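Long-range contact in lipase (Acinetobacter baumannii, PDB 4OPM), which probably hydrolyses ester bonds of lipids, as a putative triacylglycerol lipase with the alpha/beta hydrolase fold: residues T46-H51 and I74-P79. Residues are numbered along the deposited sequence; the frame is centred on the assembly and turned at random. Where two conformers were deposited one is given.
Sequences TLLLIH and IIPDLP
Two neighbouring parallel strands, 46-50 and 72-76, pair in the buried interior of the central sheet, and the pairing is prolonged by a histidine side chain. Ile74 supplies both backbone bonds: its N donates to Leu47 O (2.8 Å) and its O accepts from Leu49 N (3.0 Å), bracketing Leu48 in the parallel bridge Leu48-Ile74. Leu48 CD1 lies 3.9 Å from Ile74 CG2 and also meets Pro76 CD, on a face covered by Leu101 and Val105 of helix 94-107. On the reverse face Leu49 CD1 packs against Ile75 CD1 at 4.0 Å.

The ladder cannot run on unchanged at Pro76, whose ring nitrogen has no hydrogen to give; its CD instead sits against Leu49 O. Here a water bridges the strands, donating to Leu49 O and Pro76 O and accepting from His51 N at 2.8 Å. The strands belong to a beta-alpha-beta unit of the alpha/beta hydrolase fold, and strand 46-50 is flanked on its other side by strand 114-119, which leads into the probable nucleophile elbow at Ser120.

Beyond the water, His51 takes up the pairing with its side chain. With CG between the backbone N and the carbonyl carbon (chi1 69°), the ring reaches the backbone of Leu78, and NE2 accepts a nearly straight bond from Leu78 N (2.9 Å, 175° at the hydrogen), the donor lying 22° out of the ring plane. Leu78 then folds back over one ring face, its CD1 in CH-pi contact 4.0 Å from the centroid, and the same methyl touches Ile50 CG2. Asp77 has its CB pointing away from 46-51, and its OD2 makes a salt bridge with Arg57.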
ATOM      1  N   THR A  46      16.124  -6.996   0.172  1.00 21.93           N
ATOM      2  CA  THR A  46      15.213  -6.041   0.792  1.00 21.52           C
ATOM      3  C   THR A  46      13.912  -5.903   0.008  1.00 22.46           C
ATOM      4  O   THR A  46      13.929  -5.791  -1.223  1.00 20.53           O
ATOM      5  CB  THR A  46      15.891  -4.674   0.958  1.00 29.45           C
ATOM      6  OG1 THR A  46      17.069  -4.851   1.736  1.00 36.34           O
ATOM      7  CG2 THR A  46      14.990  -3.641   1.640  1.00 26.54           C
ATOM      8  N   LEU A  47      12.795  -5.892   0.766  1.00 18.09           N
ATOM      9  CA  LEU A  47      11.427  -5.688   0.241  0.60 16.57           C
ATOM     10  C   LEU A  47      10.786  -4.526   0.964  1.00 20.89           C
ATOM     11  O   LEU A  47      10.662  -4.547   2.194  1.00 20.50           O
ATOM     12  CB  LEU A  47      10.454  -6.902   0.334  0.60 15.80           C
ATOM     13  CG  LEU A  47      10.864  -8.331   0.027  0.60 19.00           C
ATOM     14  CD1 LEU A  47       9.682  -9.265   0.235  0.60 18.04           C
ATOM     15  CD2 LEU A  47      11.354  -8.491  -1.375  0.60 20.03           C
ATOM     16  N   LEU A  48      10.360  -3.511   0.203  1.00 16.42           N
ATOM     17  CA  LEU A  48       9.676  -2.346   0.759  1.00 16.63           C
ATOM     18  C   LEU A  48       8.195  -2.455   0.408  1.00 19.41           C
ATOM     19  O   LEU A  48       7.859  -2.507  -0.779  1.00 18.56           O
ATOM     20  CB  LEU A  48      10.293  -1.031   0.232  1.00 17.52           C
ATOM     21  CG  LEU A  48       9.629   0.285   0.684  1.00 21.94           C
ATOM     22  CD1 LEU A  48       9.808   0.517   2.183  1.00 21.07           C
ATOM     23  CD2 LEU A  48      10.176   1.478  -0.119  1.00 22.07           C
ATOM     24  N   LEU A  49       7.320  -2.516   1.436  1.00 16.25           N
ATOM     25  CA  LEU A  49       5.872  -2.670   1.243  1.00 14.90           C
ATOM     26  C   LEU A  49       5.175  -1.391   1.605  1.00 16.96           C
ATOM     27  O   LEU A  49       5.342  -0.904   2.728  1.00 16.79           O
ATOM     28  CB  LEU A  49       5.302  -3.857   2.056  1.00 13.99           C
ATOM     29  CG  LEU A  49       6.031  -5.189   1.937  1.00 17.53           C
ATOM     30  CD1 LEU A  49       5.373  -6.247   2.810  1.00 17.27           C
ATOM     31  CD2 LEU A  49       6.074  -5.657   0.503  1.00 15.66           C
ATOM     32  N   ILE A  50       4.422  -0.818   0.633  1.00 14.55           N
ATOM     33  CA  ILE A  50       3.772   0.496   0.792  1.00 14.49           C
ATOM     34  C   ILE A  50       2.250   0.372   0.815  1.00 16.98           C
ATOM     35  O   ILE A  50       1.653  -0.022  -0.185  1.00 15.51           O
ATOM     36  CB  ILE A  50       4.220   1.477  -0.336  1.00 17.38           C
ATOM     37  CG1 ILE A  50       5.744   1.426  -0.587  1.00 17.64           C
ATOM     38  CG2 ILE A  50       3.739   2.916  -0.043  1.00 16.89           C
ATOM     39  CD1 ILE A  50       6.190   2.139  -1.866  1.00 20.24           C
ATOM     40  N   HIS A  51       1.627   0.728   1.961  1.00 15.04           N
ATOM     41  CA  HIS A  51       0.171   0.682   2.124  1.00 14.73           C
ATOM     42  C   HIS A  51      -0.518   1.836   1.354  1.00 18.73           C
ATOM     43  O   HIS A  51       0.149   2.745   0.845  1.00 18.16           O
ATOM     44  CB  HIS A  51      -0.226   0.703   3.618  1.00 15.62           C
ATOM     45  CG  HIS A  51       0.053   2.006   4.303  1.00 18.87           C
ATOM     46  ND1 HIS A  51      -0.770   3.115   4.122  1.00 20.51           N
ATOM     47  CD2 HIS A  51       1.046   2.336   5.162  1.00 20.61           C
ATOM     48  CE1 HIS A  51      -0.253   4.071   4.880  1.00 20.32           C
ATOM     49  NE2 HIS A  51       0.833   3.646   5.533  1.00 20.86           N
ATOM     50  N   ILE A  74      10.551  -4.350   5.005  1.00 16.31           N
ATOM     51  CA  ILE A  74      10.420  -3.006   5.600  1.00 15.92           C
ATOM     52  C   ILE A  74       9.032  -2.472   5.256  1.00 18.56           C
ATOM     53  O   ILE A  74       8.663  -2.434   4.080  1.00 18.19           O
ATOM     54  CB  ILE A  74      11.547  -2.056   5.118  1.00 19.14           C
ATOM     55  CG1 ILE A  74      12.952  -2.594   5.509  1.00 19.74           C
ATOM     56  CG2 ILE A  74      11.323  -0.596   5.613  1.00 19.34           C
ATOM     57  CD1 ILE A  74      13.298  -2.494   7.034  1.00 25.57           C
ATOM     58  N   ILE A  75       8.251  -2.092   6.280  1.00 14.89           N
ATOM     59  CA  ILE A  75       6.866  -1.655   6.052  1.00 13.32           C
ATOM     60  C   ILE A  75       6.594  -0.358   6.817  1.00 17.92           C
ATOM     61  O   ILE A  75       6.229  -0.394   7.989  1.00 16.22           O
ATOM     62  CB  ILE A  75       5.812  -2.740   6.439  1.00 15.10           C
ATOM     63  CG1 ILE A  75       6.287  -4.180   6.175  1.00 15.62           C
ATOM     64  CG2 ILE A  75       4.439  -2.431   5.780  1.00 16.38           C
ATOM     65  CD1 ILE A  75       5.297  -5.273   6.685  1.00 16.44           C
ATOM     66  N   PRO A  76       6.698   0.789   6.156  1.00 17.53           N
ATOM     67  CA  PRO A  76       6.471   2.044   6.876  1.00 17.22           C
ATOM     68  C   PRO A  76       5.015   2.441   6.990  1.00 20.27           C
ATOM     69  O   PRO A  76       4.193   2.140   6.117  1.00 20.27           O
ATOM     70  CB  PRO A  76       7.221   3.079   6.016  1.00 19.87           C
ATOM     71  CG  PRO A  76       7.170   2.518   4.617  1.00 23.35           C
ATOM     72  CD  PRO A  76       7.144   1.014   4.761  1.00 19.43           C
ATOM     73  N   ASP A  77       4.714   3.171   8.061  1.00 17.63           N
ATOM     74  CA  ASP A  77       3.479   3.913   8.205  1.00 16.92           C
ATOM     75  C   ASP A  77       3.714   5.219   7.460  1.00 19.75           C
ATOM     76  O   ASP A  77       4.616   5.985   7.828  1.00 19.17           O
ATOM     77  CB  ASP A  77       3.137   4.201   9.676  1.00 18.37           C
ATOM     78  CG  ASP A  77       2.451   3.085  10.426  1.00 21.58           C
ATOM     79  OD1 ASP A  77       1.641   2.351   9.797  1.00 20.87           O
ATOM     80  OD2 ASP A  77       2.623   3.021  11.653  1.00 23.92           O
ATOM     81  N   LEU A  78       2.968   5.473   6.400  1.00 17.20           N
ATOM     82  CA  LEU A  78       3.162   6.733   5.687  1.00 18.16           C
ATOM     83  C   LEU A  78       2.639   7.898   6.511  1.00 20.26           C
ATOM     84  O   LEU A  78       1.731   7.700   7.326  1.00 19.35           O
ATOM     85  CB  LEU A  78       2.409   6.699   4.326  1.00 18.49           C
ATOM     86  CG  LEU A  78       2.868   5.665   3.287  1.00 22.64           C
ATOM     87  CD1 LEU A  78       1.851   5.550   2.154  1.00 22.49           C
ATOM     88  CD2 LEU A  78       4.237   6.025   2.703  1.00 23.61           C
ATOM     89  N   PRO A  79       3.156   9.126   6.293  1.00 18.63           N
ATOM     90  CA  PRO A  79       2.547  10.312   6.930  1.00 19.00           C
ATOM     91  C   PRO A  79       1.015  10.297   6.797  1.00 23.64           C
ATOM     92  O   PRO A  79       0.486  10.004   5.715  1.00 23.96           O
ATOM     93  CB  PRO A  79       3.139  11.462   6.115  1.00 20.96           C
ATOM     94  CG  PRO A  79       4.475  10.956   5.703  1.00 24.88           C
ATOM     95  CD  PRO A  79       4.216   9.520   5.341  1.00 20.67           C
TER
HETATM   96  O   HOH W   1       3.392   0.451   4.166  1.00 17.69           O